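Side-chain contacts in CytC3 (Streptomyces, PDB 3GJA), which probably chlorinates an unactivated carbon of a carrier-bound amino acid, acting as a nonheme iron halogenase of the Fe(II)/2-oxoglutarate-dependent type: residues A[75-80]-A[254-259]; A[302-307]-A[311-316]. One frame throughout, in Å; residues are numbered along the deposited sequence.

Contact 1 of 2, residues A[75-80]-A[254-259]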
loop_
_atom_site.group_PDB
_atom_site.type_symbol
_atom_site.label_atom_id
_atom_site.label_comp_id
_atom_site.label_asym_id
_atom_site.label_seq_id
_atom_site.Cartn_x
_atom_site.Cartn_y
_atom_site.Cartn_z
ATOM N N ASP A 75 3.951 14.118 -7.993
ATOM C CA ASP A 75 5.156 14.299 -7.188
ATOM C C ASP A 75 5.024 14.019 -5.704
ATOM O O ASP A 75 5.833 13.289 -5.147
ATOM C CB ASP A 75 5.720 15.713 -7.379
ATOM C CG ASP A 75 6.332 15.915 -8.755
ATOM O OD1 ASP A 75 6.862 14.935 -9.311
ATOM O OD2 ASP A 75 6.294 17.050 -9.277
ATOM N N LEU A 76 4.024 14.609 -5.058
ATOM C CA LEU A 76 3.822 14.408 -3.622
ATOM C C LEU A 76 3.562 12.934 -3.271
ATOM O O LEU A 76 3.851 12.481 -2.161
ATOM C CB LEU A 76 2.664 15.287 -3.145
ATOM C CG LEU A 76 2.944 16.478 -2.215
ATOM C CD1 LEU A 76 4.382 16.946 -2.312
ATOM C CD2 LEU A 76 1.981 17.598 -2.566
ATOM N N LEU A 77 3.016 12.189 -4.222
ATOM C CA LEU A 77 2.749 10.775 -4.010
ATOM C C LEU A 77 4.017 9.989 -4.318
ATOM O O LEU A 77 4.290 8.962 -3.692
ATOM C CB LEU A 77 1.590 10.314 -4.898
ATOM C CG LEU A 77 0.231 10.050 -4.238
ATOM C CD1 LEU A 77 0.013 10.960 -3.032
ATOM C CD2 LEU A 77 -0.867 10.225 -5.278
ATOM N N ALA A 78 4.799 10.483 -5.276
ATOM C CA ALA A 78 6.061 9.833 -5.633
ATOM C C ALA A 78 6.962 9.905 -4.402
ATOM O O ALA A 78 7.637 8.938 -4.047
ATOM C CB ALA A 78 6.721 10.550 -6.811
ATOM N N GLU A 79 6.952 11.058 -3.746
ATOM C CA GLU A 79 7.759 11.254 -2.554
ATOM C C GLU A 79 7.233 10.428 -1.383
ATOM O O GLU A 79 8.010 9.863 -0.612
ATOM C CB GLU A 79 7.767 12.730 -2.159
ATOM C CG GLU A 79 8.580 13.001 -0.912
ATOM C CD GLU A 79 8.389 14.400 -0.384
ATOM O OE1 GLU A 79 7.729 15.208 -1.066
ATOM O OE2 GLU A 79 8.902 14.692 0.715
ATOM N N HIS A 80 5.909 10.360 -1.249
ATOM C CA HIS A 80 5.304 9.606 -0.156
ATOM C C HIS A 80 5.797 8.164 -0.101
ATOM O O HIS A 80 6.212 7.694 0.951
ATOM C CB HIS A 80 3.773 9.615 -0.270
ATOM C CG HIS A 80 3.074 9.232 1.000
ATOM N ND1 HIS A 80 2.781 10.146 1.990
ATOM C CD2 HIS A 80 2.663 8.029 1.466
ATOM C CE1 HIS A 80 2.222 9.521 3.012
ATOM N NE2 HIS A 80 2.140 8.234 2.720
ATOM N N MET A 254 -10.061 9.327 4.288
ATOM C CA MET A 254 -9.237 8.999 3.136
ATOM C C MET A 254 -7.932 8.344 3.545
ATOM O O MET A 254 -7.129 8.924 4.276
ATOM C CB MET A 254 -8.934 10.250 2.311
ATOM C CG MET A 254 -8.201 9.959 0.998
ATOM S SD MET A 254 -9.148 8.868 -0.105
ATOM C CE MET A 254 -10.422 9.996 -0.647
ATOM N N GLY A 255 -7.735 7.122 3.072
ATOM C CA GLY A 255 -6.511 6.408 3.365
ATOM C C GLY A 255 -5.730 6.213 2.076
ATOM O O GLY A 255 -6.313 5.988 1.015
ATOM N N PHE A 256 -4.411 6.329 2.155
ATOM C CA PHE A 256 -3.569 6.137 0.985
ATOM C C PHE A 256 -2.668 4.951 1.296
ATOM O O PHE A 256 -1.868 5.004 2.224
ATOM C CB PHE A 256 -2.720 7.382 0.706
ATOM C CG PHE A 256 -1.730 7.192 -0.416
ATOM C CD1 PHE A 256 -2.173 6.926 -1.710
ATOM C CD2 PHE A 256 -0.363 7.214 -0.164
ATOM C CE1 PHE A 256 -1.263 6.675 -2.746
ATOM C CE2 PHE A 256 0.560 6.966 -1.187
ATOM C CZ PHE A 256 0.104 6.694 -2.484
ATOM N N ALA A 257 -2.807 3.876 0.527
ATOM C CA ALA A 257 -2.008 2.684 0.767
ATOM C C ALA A 257 -0.932 2.466 -0.280
ATOM O O ALA A 257 -1.181 2.588 -1.482
ATOM C CB ALA A 257 -2.919 1.444 0.845
ATOM N N ALA A 258 0.267 2.146 0.198
ATOM C CA ALA A 258 1.414 1.866 -0.658
ATOM C C ALA A 258 1.812 0.439 -0.304
ATOM O O ALA A 258 1.962 0.108 0.876
ATOM C CB ALA A 258 2.548 2.826 -0.352
ATOM N N ARG A 259 1.980 -0.407 -1.316
ATOM C CA ARG A 259 2.306 -1.807 -1.069
ATOM C C ARG A 259 3.730 -2.170 -1.503
ATOM O O ARG A 259 4.171 -1.839 -2.609
ATOM C CB ARG A 259 1.242 -2.673 -1.758
ATOM C CG ARG A 259 -0.096 -1.929 -1.820
ATOM C CD ARG A 259 -1.317 -2.799 -2.104
ATOM N NE ARG A 259 -1.665 -3.611 -0.947
ATOM C CZ ARG A 259 -2.894 -3.754 -0.463
ATOM N NH1 ARG A 259 -3.920 -3.134 -1.028
ATOM N NH2 ARG A 259 -3.092 -4.533 0.589
#
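Phe256, on strand 253-262, reaches across to helix 75-82 and meets two residues of it, His80 at one edge of its ring and Leu77 over one face. Its CB points toward the helix, and with CG anti to the backbone N (chi1 174°) the ring comes up against both. The His80 contact is the closer: Phe256 CD2 and CE2 both lie 3.5 Å from His80 CD2. With ring centroids 5.3 Å apart and planes at 78°, the pair is an offset edge-to-face stack in which Phe256 gives the edge and His80 the face. Leu77 comes in at another part of the ring. Its CG is 3.8 Å from Phe256 CZ, and its CD1 sits over that face, displaced toward the rim. These three buried residues make up nearly all of the 159 Å² buried between the two segments, both sides summed.

The strand is an inner member of the antiparallel sheet in the barrel of this cupin-clan protein, flanked by strands 147-152 and 98-108, and the helix packs across one side of that sheet. The polar end of His80 is held there as well, since NE2 is hydrogen-bonded to Thr151 OG1 on the adjoining strand. Phe105 and Phe153 add further rings around Phe256. With an alanine here, a gap would probably open between helix and strand, and His80 CD2 and Leu77 CG would lose their aromatic partner.

Packing slackens beyond this cluster. Ala258 also directs CB toward the helix, but that CB stays 5.5 Å from the nearest helix atom, His80 CD2. On the partly exposed side of the helix, Glu79 turns to other partners, its OE2 forming salt bridges with Arg40 and Arg83.

Contact 2 of 2, residues A[302-307]-A[311-316]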
loop_
_atom_site.group_PDB
_atom_site.type_symbol
_atom_site.label_atom_id
_atom_site.label_comp_id
_atom_site.label_asym_id
_atom_site.label_seq_id
_atom_site.Cartn_x
_atom_site.Cartn_y
_atom_site.Cartn_z
ATOM N N ILE A 302 10.338 -1.931 -14.178
ATOM C CA ILE A 302 10.870 -0.983 -13.204
ATOM C C ILE A 302 10.724 0.448 -13.686
ATOM O O ILE A 302 10.895 0.732 -14.868
ATOM C CB ILE A 302 12.379 -1.262 -12.932
ATOM C CG1 ILE A 302 12.549 -2.643 -12.289
ATOM C CG2 ILE A 302 12.983 -0.171 -12.040
ATOM C CD1 ILE A 302 11.981 -2.758 -10.877
ATOM N N ALA A 303 10.401 1.343 -12.758
ATOM C CA ALA A 303 10.248 2.756 -13.062
ATOM C C ALA A 303 11.264 3.516 -12.221
ATOM O O ALA A 303 11.132 3.618 -10.998
ATOM C CB ALA A 303 8.835 3.217 -12.728
ATOM N N ARG A 304 12.289 4.035 -12.882
ATOM C CA ARG A 304 13.331 4.786 -12.200
ATOM C C ARG A 304 12.914 6.249 -12.141
ATOM O O ARG A 304 13.362 6.993 -11.280
ATOM C CB ARG A 304 14.659 4.636 -12.957
ATOM C CG ARG A 304 15.792 5.558 -12.497
ATOM C CD ARG A 304 16.526 5.058 -11.260
ATOM N NE ARG A 304 17.500 6.051 -10.807
ATOM C CZ ARG A 304 18.455 5.828 -9.905
ATOM N NH1 ARG A 304 18.583 4.635 -9.340
ATOM N NH2 ARG A 304 19.284 6.806 -9.563
ATOM N N THR A 305 12.036 6.646 -13.058
ATOM C CA THR A 305 11.572 8.026 -13.126
ATOM C C THR A 305 10.062 8.095 -13.262
ATOM O O THR A 305 9.462 7.300 -13.989
ATOM C CB THR A 305 12.206 8.753 -14.328
ATOM O OG1 THR A 305 13.633 8.731 -14.194
ATOM C CG2 THR A 305 11.731 10.205 -14.396
ATOM N N SER A 306 9.451 9.052 -12.566
ATOM C CA SER A 306 8.006 9.214 -12.615
ATOM C C SER A 306 7.613 9.840 -13.937
ATOM O O SER A 306 8.441 10.426 -14.639
ATOM C CB SER A 306 7.518 10.116 -11.480
ATOM O OG SER A 306 7.422 11.466 -11.906
ATOM N N GLN A 307 6.331 9.726 -14.258
ATOM C CA GLN A 307 5.783 10.262 -15.483
ATOM C C GLN A 307 5.950 11.779 -15.541
ATOM O O GLN A 307 5.656 12.401 -16.559
ATOM C CB GLN A 307 4.309 9.903 -15.560
ATOM C CG GLN A 307 3.800 9.666 -16.946
ATOM C CD GLN A 307 4.365 8.403 -17.568
ATOM O OE1 GLN A 307 4.012 8.054 -18.688
ATOM N NE2 GLN A 307 5.243 7.712 -16.844
ATOM N N GLU A 311 12.600 11.742 -10.083
ATOM C CA GLU A 311 13.589 10.678 -10.051
ATOM C C GLU A 311 13.543 9.884 -8.760
ATOM O O GLU A 311 13.587 10.459 -7.676
ATOM C CB GLU A 311 14.979 11.285 -10.233
ATOM C CG GLU A 311 16.086 10.290 -10.487
ATOM C CD GLU A 311 15.856 9.482 -11.747
ATOM O OE1 GLU A 311 15.474 10.080 -12.781
ATOM O OE2 GLU A 311 16.067 8.249 -11.702
ATOM N N PHE A 312 13.459 8.562 -8.880
ATOM C CA PHE A 312 13.427 7.685 -7.711
ATOM C C PHE A 312 14.841 7.189 -7.442
ATOM O O PHE A 312 15.335 6.296 -8.135
ATOM C CB PHE A 312 12.518 6.481 -7.958
ATOM C CG PHE A 312 11.066 6.831 -8.119
ATOM C CD1 PHE A 312 10.326 7.314 -7.039
ATOM C CD2 PHE A 312 10.435 6.674 -9.348
ATOM C CE1 PHE A 312 8.976 7.637 -7.183
ATOM C CE2 PHE A 312 9.088 6.994 -9.504
ATOM C CZ PHE A 312 8.356 7.477 -8.418
ATOM N N VAL A 313 15.495 7.765 -6.441
ATOM C CA VAL A 313 16.852 7.364 -6.109
ATOM C C VAL A 313 16.829 6.478 -4.874
ATOM O O VAL A 313 16.529 6.937 -3.776
ATOM C CB VAL A 313 17.753 8.605 -5.873
ATOM C CG1 VAL A 313 19.208 8.181 -5.727
ATOM C CG2 VAL A 313 17.607 9.570 -7.041
ATOM N N PRO A 314 17.149 5.188 -5.041
ATOM C CA PRO A 314 17.154 4.236 -3.927
ATOM C C PRO A 314 17.901 4.731 -2.703
ATOM O O PRO A 314 19.035 5.190 -2.797
ATOM C CB PRO A 314 17.796 2.994 -4.538
ATOM C CG PRO A 314 17.371 3.070 -5.963
ATOM C CD PRO A 314 17.564 4.531 -6.294
ATOM N N ARG A 315 17.252 4.633 -1.552
ATOM C CA ARG A 315 17.835 5.050 -0.288
ATOM C C ARG A 315 18.778 3.969 0.250
ATOM O O ARG A 315 18.541 2.779 0.062
ATOM C CB ARG A 315 16.711 5.317 0.713
ATOM C CG ARG A 315 17.140 5.558 2.148
ATOM C CD ARG A 315 15.906 5.882 2.996
ATOM N NE ARG A 315 16.191 5.916 4.427
ATOM C CZ ARG A 315 16.745 6.941 5.064
ATOM N NH1 ARG A 315 17.081 8.041 4.403
ATOM N NH2 ARG A 315 16.964 6.859 6.370
ATOM N N GLN A 316 19.846 4.390 0.916
ATOM C CA GLN A 316 20.805 3.458 1.489
ATOM C C GLN A 316 21.084 3.883 2.927
ATOM O O GLN A 316 21.233 5.073 3.206
ATOM C CB GLN A 316 22.128 3.474 0.705
ATOM C CG GLN A 316 22.015 3.327 -0.813
ATOM C CD GLN A 316 21.359 2.026 -1.234
ATOM O OE1 GLN A 316 21.404 1.034 -0.508
ATOM N NE2 GLN A 316 20.756 2.021 -2.419
#
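A single beta bridge, pairing Thr305 with Glu311 at a CA to CA distance of 4.5 Å, joins two irregular stretches of the C-terminal tail where the chain doubles back on itself. Beside it, Phe312 N donates to Arg304 O at 2.9 Å, with a nearly straight N-H...O angle of 166°. A side-chain bond reinforces the bridge: Thr305 OG1 donates to Glu311 OE1 over 2.7 Å, approaching from above the carboxylate plane, 36° out of it. The carboxylate reaches back to Thr305 although the CB of Glu311 points away, because the chain bends at its second torsion (chi2 60°). The other carboxylate oxygen, OE2, is modelled in a salt bridge with Arg304 NE, but its position is doubtful because it crowds a neighbouring atom.

The turn that reverses the tail is fastened from within. Ser306 OG is hydrogen-bonded to the backbone N of Arg308, the bond of an ST turn, and also to that of Tyr310. On this inner side Phe312 lies against the 302-307 arm: CD2 is 3.5 Å from Ala303 O, and CE2 is 4.0 Å from Ser306 CB. The same ring rests on Ala78, Ile81 and Met82 of helix 75-82 and on Val289, which ties the doubled-back tail to the body of the protein.

Arg304 runs along the outer side, where it is exposed. Phe312 O stands over one face of its guanidinium group, off toward the rim, yet it is not hydrogen-bonded to NE, the angle being poor. Pro314 crosses the arginine at about a right angle, bringing its CD to 3.2 Å from Arg304 NH1, while both methyls of Val313 approach Arg304 NH2 more loosely.

In the fold
Contact 1 is buried, with its centre about 8 Å from that of the chain, whereas contact 2 lies about 17 Å out and is only partly buried. Their chemistry follows: contact 1 joins a helix to a sheet strand through aromatic and aliphatic carbon, while contact 2 holds two loop stretches together with backbone and side-chain hydrogen bonds as well as apolar contacts. The former bridges 173 intervening residues and the latter only three. Helix 75-82 is common ground, packing on strand 253-262 in contact 1 and receiving the tail of contact 2 as well: Ala78 O lies 3.6 Å from Phe312 CE1.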